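Local coordinates for 2-oxoglutarate (2OG) and Fe(II)-dependent oxygenase superfamily protein (Arabidopsis thaliana, PDB 6KWA) that probably catalyses the irreversible, 2-oxoglutarate-dependent oxidation of the auxin indole-3-acetic acid to inactive 2-oxoindole-3-acetic acid, at residues W26-L38 against F198-L211. Sequence-based numbering, arbitrary orientation.
Sequences WGCFRVINHGVSL and FPIDPLPNTLAINL
Strand 28-32, from the N-terminal region, pairs antiparallel with strand 207-211 and so extends the major sheet of the double-stranded beta-helix of this oxygenase. Phe29 with Ile209 and Val31 with Leu207 are hydrogen-bonded pairs. Cys28 with Asn210 and Arg30 with Ala208 are non-hydrogen-bonded pairs. The ladder runs from Leu211 N to Gly27 O (2.8 Å) as far as the longer bond from Leu207 N to Val31 O (3.3 Å).

Phe29, Val31, Leu207 and Ile209 share one face; Phe29 touches helix 12-25, while Leu207 and Ile209 touch helix 106-133. Here Ile209 CB sits over the centre of the Phe29 ring, 3.9 Å from its centroid, in a CH-pi contact. Val31 adds its methyls beside Leu207 and Ile209.

Arg30 is on the other face. Its CG lies anti to the backbone N (chi1 -165°), and a bend at chi3 carries the guanidinium to the backbone at Asp201. Arg30 NH2 donates to Asp201 O at 2.6 Å, on a lone pair in the carbonyl plane. Leu203 CD1 lies over one face of the guanidinium, and NH1 is hydrogen-bonded to Thr4 OG1 of the neighbouring strand 4-6. A leucine here would probably leave the Asp201 carbonyl without this donor and Leu203 without its flat partner. At the start of strand 28-32, Trp26 and Phe198 form an offset edge-to-face pair, the Trp26 edge toward the Phe198 face, planes at 74°. Cys28 SG meets the edge of the same Phe198 ring. Asn210 ND2 is hydrogen-bonded to Asp171 OD2, a ligand of the bound magnesium, so strand 207-211 reaches the metal site's second shell.

Beyond the strands, His34 is held at both nitrogens. ND1 accepts Val36 N in the ring plane, and His34 NE2 donates to Asn205 O at 2.8 Å from above the carbonyl plane. Leu207 CD1 lies over the centre of the His34 ring, 4.0 Å from its centroid.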
ATOM      1  N   TRP A  26     -10.766 -11.227  -4.596  1.00 42.63           N
ATOM      2  CA  TRP A  26     -10.485 -10.764  -3.234  1.00 39.52           C
ATOM      3  C   TRP A  26      -9.981  -9.325  -3.136  1.00 44.13           C
ATOM      4  O   TRP A  26     -10.039  -8.718  -2.074  1.00 41.49           O
ATOM      5  CB  TRP A  26      -9.440 -11.665  -2.596  1.00 44.21           C
ATOM      6  CG  TRP A  26      -9.809 -13.101  -2.607  1.00 50.40           C
ATOM      7  CD1 TRP A  26      -9.262 -14.088  -3.369  1.00 48.32           C
ATOM      8  CD2 TRP A  26     -10.839 -13.715  -1.821  1.00 51.98           C
ATOM      9  NE1 TRP A  26      -9.875 -15.296  -3.087  1.00 53.80           N
ATOM     10  CE2 TRP A  26     -10.846 -15.088  -2.139  1.00 55.52           C
ATOM     11  CE3 TRP A  26     -11.750 -13.235  -0.870  1.00 58.05           C
ATOM     12  CZ2 TRP A  26     -11.728 -15.991  -1.537  1.00 56.55           C
ATOM     13  CZ3 TRP A  26     -12.630 -14.140  -0.265  1.00 56.18           C
ATOM     14  CH2 TRP A  26     -12.614 -15.495  -0.613  1.00 56.96           C
ATOM     15  N   GLY A  27      -9.415  -8.800  -4.221  1.00 41.19           N
ATOM     16  CA  GLY A  27      -8.895  -7.447  -4.214  1.00 42.37           C
ATOM     17  C   GLY A  27      -7.593  -7.288  -3.451  1.00 39.84           C
ATOM     18  O   GLY A  27      -7.115  -6.176  -3.231  1.00 35.25           O
ATOM     19  N   CYS A  28      -6.991  -8.410  -3.088  1.00 35.93           N
ATOM     20  CA  CYS A  28      -5.729  -8.375  -2.384  1.00 42.19           C
ATOM     21  C   CYS A  28      -5.014  -9.688  -2.515  1.00 39.82           C
ATOM     22  O   CYS A  28      -5.623 -10.709  -2.834  1.00 40.85           O
ATOM     23  CB  CYS A  28      -5.958  -8.045  -0.897  1.00 44.02           C
ATOM     24  SG  CYS A  28      -7.087  -9.210  -0.076  1.00 49.40           S
ATOM     25  N   PHE A  29      -3.714  -9.659  -2.270  1.00 39.97           N
ATOM     26  CA  PHE A  29      -2.920 -10.876  -2.240  1.00 42.68           C
ATOM     27  C   PHE A  29      -1.589 -10.594  -1.601  1.00 40.69           C
ATOM     28  O   PHE A  29      -1.119  -9.472  -1.596  1.00 39.07           O
ATOM     29  CB  PHE A  29      -2.738 -11.472  -3.644  1.00 38.81           C
ATOM     30  CG  PHE A  29      -2.149 -10.538  -4.640  1.00 40.82           C
ATOM     31  CD1 PHE A  29      -0.790 -10.554  -4.918  1.00 37.18           C
ATOM     32  CD2 PHE A  29      -2.966  -9.659  -5.343  1.00 40.95           C
ATOM     33  CE1 PHE A  29      -0.257  -9.703  -5.858  1.00 39.24           C
ATOM     34  CE2 PHE A  29      -2.430  -8.783  -6.272  1.00 42.70           C
ATOM     35  CZ  PHE A  29      -1.068  -8.818  -6.550  1.00 40.72           C
ATOM     36  N   ARG A  30      -0.957 -11.653  -1.131  1.00 39.15           N
ATOM     37  CA  ARG A  30       0.355 -11.561  -0.532  1.00 45.81           C
ATOM     38  C   ARG A  30       1.358 -11.895  -1.635  1.00 45.23           C
ATOM     39  O   ARG A  30       1.022 -12.655  -2.542  1.00 45.51           O
ATOM     40  CB  ARG A  30       0.428 -12.554   0.639  1.00 49.68           C
ATOM     41  CG  ARG A  30       1.570 -12.386   1.636  1.00 52.11           C
ATOM     42  CD  ARG A  30       1.448 -13.442   2.782  1.00 56.04           C
ATOM     43  NE  ARG A  30       0.560 -13.033   3.874  1.00 52.62           N
ATOM     44  CZ  ARG A  30      -0.593 -13.624   4.195  1.00 59.74           C
ATOM     45  NH1 ARG A  30      -1.037 -14.680   3.517  1.00 54.89           N
ATOM     46  NH2 ARG A  30      -1.302 -13.161   5.221  1.00 55.51           N
ATOM     47  N   VAL A  31       2.546 -11.296  -1.616  1.00 42.37           N
ATOM     48  CA  VAL A  31       3.591 -11.735  -2.526  1.00 45.11           C
ATOM     49  C   VAL A  31       4.794 -12.248  -1.734  1.00 48.74           C
ATOM     50  O   VAL A  31       5.136 -11.731  -0.657  1.00 43.64           O
ATOM     51  CB  VAL A  31       4.044 -10.637  -3.520  1.00 43.52           C
ATOM     52  CG1 VAL A  31       2.928 -10.374  -4.534  1.00 38.50           C
ATOM     53  CG2 VAL A  31       4.476  -9.336  -2.814  1.00 36.26           C
ATOM     54  N   ILE A  32       5.389 -13.316  -2.264  1.00 49.26           N
ATOM     55  CA  ILE A  32       6.658 -13.854  -1.785  1.00 48.67           C
ATOM     56  C   ILE A  32       7.624 -13.862  -2.949  1.00 49.40           C
ATOM     57  O   ILE A  32       7.205 -13.743  -4.112  1.00 47.61           O
ATOM     58  CB  ILE A  32       6.516 -15.288  -1.250  1.00 48.47           C
ATOM     59  CG1 ILE A  32       5.874 -16.177  -2.325  1.00 49.16           C
ATOM     60  CG2 ILE A  32       5.714 -15.309   0.031  1.00 51.55           C
ATOM     61  CD1 ILE A  32       5.812 -17.650  -1.960  1.00 57.39           C
ATOM     62  N   ASN A  33       8.911 -13.995  -2.636  1.00 50.68           N
ATOM     63  CA  ASN A  33       9.983 -13.878  -3.622  1.00 47.61           C
ATOM     64  C   ASN A  33       9.808 -12.630  -4.464  1.00 45.90           C
ATOM     65  O   ASN A  33       9.968 -12.650  -5.683  1.00 51.17           O
ATOM     66  CB  ASN A  33      10.029 -15.132  -4.498  1.00 52.31           C
ATOM     67  CG  ASN A  33      10.092 -16.416  -3.673  1.00 58.77           C
ATOM     68  OD1 ASN A  33      10.556 -16.415  -2.523  1.00 56.21           O
ATOM     69  ND2 ASN A  33       9.589 -17.510  -4.241  1.00 54.73           N
ATOM     70  N   HIS A  34       9.477 -11.545  -3.781  1.00 42.72           N
ATOM     71  CA  HIS A  34       9.145 -10.259  -4.384  1.00 44.15           C
ATOM     72  C   HIS A  34      10.310  -9.467  -4.946  1.00 48.39           C
ATOM     73  O   HIS A  34      10.116  -8.383  -5.490  1.00 46.95           O
ATOM     74  CB  HIS A  34       8.366  -9.429  -3.379  1.00 42.67           C
ATOM     75  CG  HIS A  34       8.889  -9.528  -1.989  1.00 44.21           C
ATOM     76  ND1 HIS A  34      10.132  -9.048  -1.631  1.00 36.18           N
ATOM     77  CD2 HIS A  34       8.335 -10.030  -0.862  1.00 44.04           C
ATOM     78  CE1 HIS A  34      10.329  -9.271  -0.345  1.00 40.80           C
ATOM     79  NE2 HIS A  34       9.252  -9.857   0.150  1.00 48.82           N
ATOM     80  N   GLY A  35      11.531  -9.929  -4.692  1.00 46.70           N
ATOM     81  CA  GLY A  35      12.706  -9.231  -5.163  1.00 46.29           C
ATOM     82  C   GLY A  35      13.201  -8.040  -4.346  1.00 48.22           C
ATOM     83  O   GLY A  35      14.182  -7.422  -4.699  1.00 48.46           O
ATOM     84  N   VAL A  36      12.536  -7.710  -3.253  1.00 46.26           N
ATOM     85  CA  VAL A  36      13.007  -6.618  -2.398  1.00 45.97           C
ATOM     86  C   VAL A  36      13.918  -7.120  -1.287  1.00 46.30           C
ATOM     87  O   VAL A  36      13.576  -8.093  -0.600  1.00 42.02           O
ATOM     88  CB  VAL A  36      11.832  -5.853  -1.755  1.00 45.34           C
ATOM     89  CG1 VAL A  36      12.352  -4.661  -0.974  1.00 40.42           C
ATOM     90  CG2 VAL A  36      10.849  -5.393  -2.837  1.00 45.18           C
ATOM     91  N   SER A  37      15.081  -6.492  -1.137  1.00 50.46           N
ATOM     92  CA  SER A  37      16.055  -6.904  -0.113  1.00 46.21           C
ATOM     93  C   SER A  37      15.423  -6.983   1.280  1.00 48.61           C
ATOM     94  O   SER A  37      14.828  -6.019   1.758  1.00 44.38           O
ATOM     95  CB  SER A  37      17.230  -5.928  -0.082  1.00 50.57           C
ATOM     96  OG  SER A  37      17.878  -5.984   1.182  1.00 51.82           O
ATOM     97  N   LEU A  38      15.605  -8.118   1.952  1.00 47.24           N
ATOM     98  CA  LEU A  38      15.022  -8.324   3.263  1.00 50.09           C
ATOM     99  C   LEU A  38      15.676  -7.390   4.283  1.00 52.03           C
ATOM    100  O   LEU A  38      15.001  -6.805   5.127  1.00 49.88           O
ATOM    101  CB  LEU A  38      15.201  -9.781   3.684  1.00 54.30           C
ATOM    102  CG  LEU A  38      14.226 -10.853   3.187  1.00 61.80           C
ATOM    103  CD1 LEU A  38      14.193 -10.884   1.687  1.00 58.59           C
ATOM    104  CD2 LEU A  38      14.716 -12.211   3.667  1.00 58.74           C
ATOM    105  N   PHE A 198     -11.896 -12.011   6.678  1.00 63.75           N
ATOM    106  CA  PHE A 198     -10.765 -12.918   6.767  1.00 53.34           C
ATOM    107  C   PHE A 198      -9.539 -12.077   7.147  1.00 59.43           C
ATOM    108  O   PHE A 198      -9.519 -10.865   6.895  1.00 60.84           O
ATOM    109  CB  PHE A 198     -10.569 -13.685   5.457  1.00 58.44           C
ATOM    110  CG  PHE A 198     -10.322 -12.809   4.266  1.00 59.67           C
ATOM    111  CD1 PHE A 198      -9.025 -12.509   3.874  1.00 56.85           C
ATOM    112  CD2 PHE A 198     -11.381 -12.297   3.532  1.00 58.91           C
ATOM    113  CE1 PHE A 198      -8.791 -11.703   2.760  1.00 59.34           C
ATOM    114  CE2 PHE A 198     -11.165 -11.500   2.429  1.00 57.22           C
ATOM    115  CZ  PHE A 198      -9.864 -11.191   2.041  1.00 54.88           C
ATOM    116  N   PRO A 199      -8.562 -12.687   7.846  1.00 51.93           N
ATOM    117  CA  PRO A 199      -7.367 -11.977   8.318  1.00 56.91           C
ATOM    118  C   PRO A 199      -6.258 -11.903   7.272  1.00 51.36           C
ATOM    119  O   PRO A 199      -6.155 -12.788   6.434  1.00 51.80           O
ATOM    120  CB  PRO A 199      -6.910 -12.827   9.507  1.00 56.46           C
ATOM    121  CG  PRO A 199      -7.282 -14.220   9.101  1.00 56.01           C
ATOM    122  CD  PRO A 199      -8.554 -14.100   8.270  1.00 52.57           C
ATOM    123  N   ILE A 200      -5.450 -10.851   7.319  1.00 54.25           N
ATOM    124  CA  ILE A 200      -4.240 -10.795   6.520  1.00 50.33           C
ATOM    125  C   ILE A 200      -3.065 -10.747   7.511  1.00 54.66           C
ATOM    126  O   ILE A 200      -2.595  -9.679   7.902  1.00 52.52           O
ATOM    127  CB  ILE A 200      -4.254  -9.584   5.573  1.00 54.19           C
ATOM    128  CG1 ILE A 200      -5.519  -9.622   4.701  1.00 52.41           C
ATOM    129  CG2 ILE A 200      -2.977  -9.538   4.709  1.00 47.88           C
ATOM    130  CD1 ILE A 200      -5.674  -8.436   3.790  1.00 43.45           C
ATOM    131  N   ASP A 201      -2.619 -11.928   7.926  1.00 54.10           N
ATOM    132  CA  ASP A 201      -1.561 -12.063   8.918  1.00 56.32           C
ATOM    133  C   ASP A 201      -0.228 -11.653   8.313  1.00 54.64           C
ATOM    134  O   ASP A 201       0.014 -11.894   7.133  1.00 54.12           O
ATOM    135  CB  ASP A 201      -1.497 -13.502   9.433  1.00 58.64           C
ATOM    136  CG  ASP A 201      -2.763 -13.914  10.185  1.00 60.93           C
ATOM    137  OD1 ASP A 201      -3.417 -13.049  10.806  1.00 62.28           O
ATOM    138  OD2 ASP A 201      -3.126 -15.102  10.110  1.00 66.26           O
ATOM    139  N   PRO A 202       0.632 -10.996   9.110  1.00 60.21           N
ATOM    140  CA  PRO A 202       1.953 -10.545   8.640  1.00 55.64           C
ATOM    141  C   PRO A 202       2.977 -11.674   8.533  1.00 58.72           C
ATOM    142  O   PRO A 202       3.792 -11.828   9.442  1.00 60.40           O
ATOM    143  CB  PRO A 202       2.373  -9.546   9.716  1.00 58.11           C
ATOM    144  CG  PRO A 202       1.761 -10.095  10.953  1.00 59.56           C
ATOM    145  CD  PRO A 202       0.436 -10.714  10.543  1.00 57.33           C
ATOM    146  N   LEU A 203       2.988 -12.414   7.431  1.00 55.52           N
ATOM    147  CA  LEU A 203       3.949 -13.507   7.273  1.00 55.50           C
ATOM    148  C   LEU A 203       5.342 -12.934   6.945  1.00 59.83           C
ATOM    149  O   LEU A 203       5.498 -12.141   6.004  1.00 54.58           O
ATOM    150  CB  LEU A 203       3.455 -14.466   6.199  1.00 52.40           C
ATOM    151  CG  LEU A 203       2.130 -15.132   6.610  1.00 54.93           C
ATOM    152  CD1 LEU A 203       1.663 -16.170   5.596  1.00 55.56           C
ATOM    153  CD2 LEU A 203       2.165 -15.735   8.012  1.00 57.88           C
ATOM    154  N   PRO A 204       6.369 -13.316   7.727  1.00 66.65           N
ATOM    155  CA  PRO A 204       7.675 -12.626   7.586  1.00 62.98           C
ATOM    156  C   PRO A 204       8.282 -12.669   6.168  1.00 58.24           C
ATOM    157  O   PRO A 204       8.061 -13.610   5.404  1.00 57.07           O
ATOM    158  CB  PRO A 204       8.570 -13.383   8.570  1.00 65.64           C
ATOM    159  CG  PRO A 204       7.611 -13.966   9.590  1.00 64.02           C
ATOM    160  CD  PRO A 204       6.352 -14.283   8.841  1.00 57.10           C
ATOM    161  N   ASN A 205       9.077 -11.646   5.857  1.00 59.17           N
ATOM    162  CA  ASN A 205       9.555 -11.350   4.495  1.00 59.34           C
ATOM    163  C   ASN A 205       8.525 -11.405   3.367  1.00 58.80           C
ATOM    164  O   ASN A 205       8.885 -11.659   2.213  1.00 62.11           O
ATOM    165  CB  ASN A 205      10.678 -12.315   4.091  1.00 63.37           C
ATOM    166  CG  ASN A 205      11.661 -12.585   5.199  1.00 66.70           C
ATOM    167  OD1 ASN A 205      12.060 -11.680   5.941  1.00 65.54           O
ATOM    168  ND2 ASN A 205      12.086 -13.837   5.303  1.00 66.56           N
ATOM    169  N   THR A 206       7.287 -11.022   3.634  1.00 55.79           N
ATOM    170  CA  THR A 206       6.300 -11.023   2.560  1.00 52.58           C
ATOM    171  C   THR A 206       5.729  -9.626   2.566  1.00 48.88           C
ATOM    172  O   THR A 206       5.903  -8.882   3.548  1.00 42.36           O
ATOM    173  CB  THR A 206       5.168 -12.053   2.780  1.00 50.36           C
ATOM    174  OG1 THR A 206       4.358 -11.662   3.900  1.00 47.00           O
ATOM    175  CG2 THR A 206       5.748 -13.439   3.014  1.00 54.73           C
ATOM    176  N   LEU A 207       5.082  -9.259   1.470  1.00 40.64           N
ATOM    177  CA  LEU A 207       4.389  -7.976   1.365  1.00 40.43           C
ATOM    178  C   LEU A 207       2.902  -8.243   1.053  1.00 44.27           C
ATOM    179  O   LEU A 207       2.578  -9.233   0.402  1.00 42.42           O
ATOM    180  CB  LEU A 207       5.047  -7.103   0.288  1.00 37.67           C
ATOM    181  CG  LEU A 207       6.501  -6.712   0.570  1.00 42.63           C
ATOM    182  CD1 LEU A 207       7.218  -6.223  -0.658  1.00 33.92           C
ATOM    183  CD2 LEU A 207       6.579  -5.647   1.670  1.00 42.95           C
ATOM    184  N   ALA A 208       2.008  -7.379   1.535  1.00 39.77           N
ATOM    185  CA  ALA A 208       0.580  -7.500   1.270  1.00 40.30           C
ATOM    186  C   ALA A 208       0.189  -6.519   0.167  1.00 41.84           C
ATOM    187  O   ALA A 208       0.498  -5.328   0.238  1.00 40.16           O
ATOM    188  CB  ALA A 208      -0.210  -7.229   2.536  1.00 37.36           C
ATOM    189  N   ILE A 209      -0.486  -7.013  -0.855  1.00 41.29           N
ATOM    190  CA  ILE A 209      -0.890  -6.150  -1.950  1.00 38.35           C
ATOM    191  C   ILE A 209      -2.371  -6.022  -1.866  1.00 41.74           C
ATOM    192  O   ILE A 209      -3.049  -7.007  -1.638  1.00 39.62           O
ATOM    193  CB  ILE A 209      -0.524  -6.729  -3.329  1.00 40.45           C
ATOM    194  CG1 ILE A 209       0.892  -7.289  -3.322  1.00 39.52           C
ATOM    195  CG2 ILE A 209      -0.706  -5.687  -4.409  1.00 40.02           C
ATOM    196  CD1 ILE A 209       1.931  -6.284  -3.066  1.00 36.08           C
ATOM    197  N   ASN A 210      -2.897  -4.832  -2.078  1.00 40.38           N
ATOM    198  CA  ASN A 210      -4.331  -4.749  -2.222  1.00 43.10           C
ATOM    199  C   ASN A 210      -4.644  -3.708  -3.255  1.00 42.83           C
ATOM    200  O   ASN A 210      -3.837  -2.817  -3.521  1.00 39.33           O
ATOM    201  CB  ASN A 210      -5.019  -4.410  -0.904  1.00 43.31           C
ATOM    202  CG  ASN A 210      -4.814  -2.997  -0.525  1.00 48.40           C
ATOM    203  OD1 ASN A 210      -3.853  -2.678   0.166  1.00 57.59           O
ATOM    204  ND2 ASN A 210      -5.666  -2.107  -1.032  1.00 49.83           N
ATOM    205  N   LEU A 211      -5.818  -3.830  -3.854  1.00 41.12           N
ATOM    206  CA  LEU A 211      -6.196  -2.915  -4.918  1.00 42.78           C
ATOM    207  C   LEU A 211      -7.120  -1.859  -4.320  1.00 44.54           C
ATOM    208  O   LEU A 211      -7.695  -2.090  -3.261  1.00 43.45           O
ATOM    209  CB  LEU A 211      -6.856  -3.695  -6.066  1.00 39.40           C
ATOM    210  CG  LEU A 211      -5.857  -4.532  -6.879  1.00 46.59           C
ATOM    211  CD1 LEU A 211      -5.417  -5.821  -6.180  1.00 44.18           C
ATOM    212  CD2 LEU A 211      -6.448  -4.846  -8.230  1.00 50.95           C
TER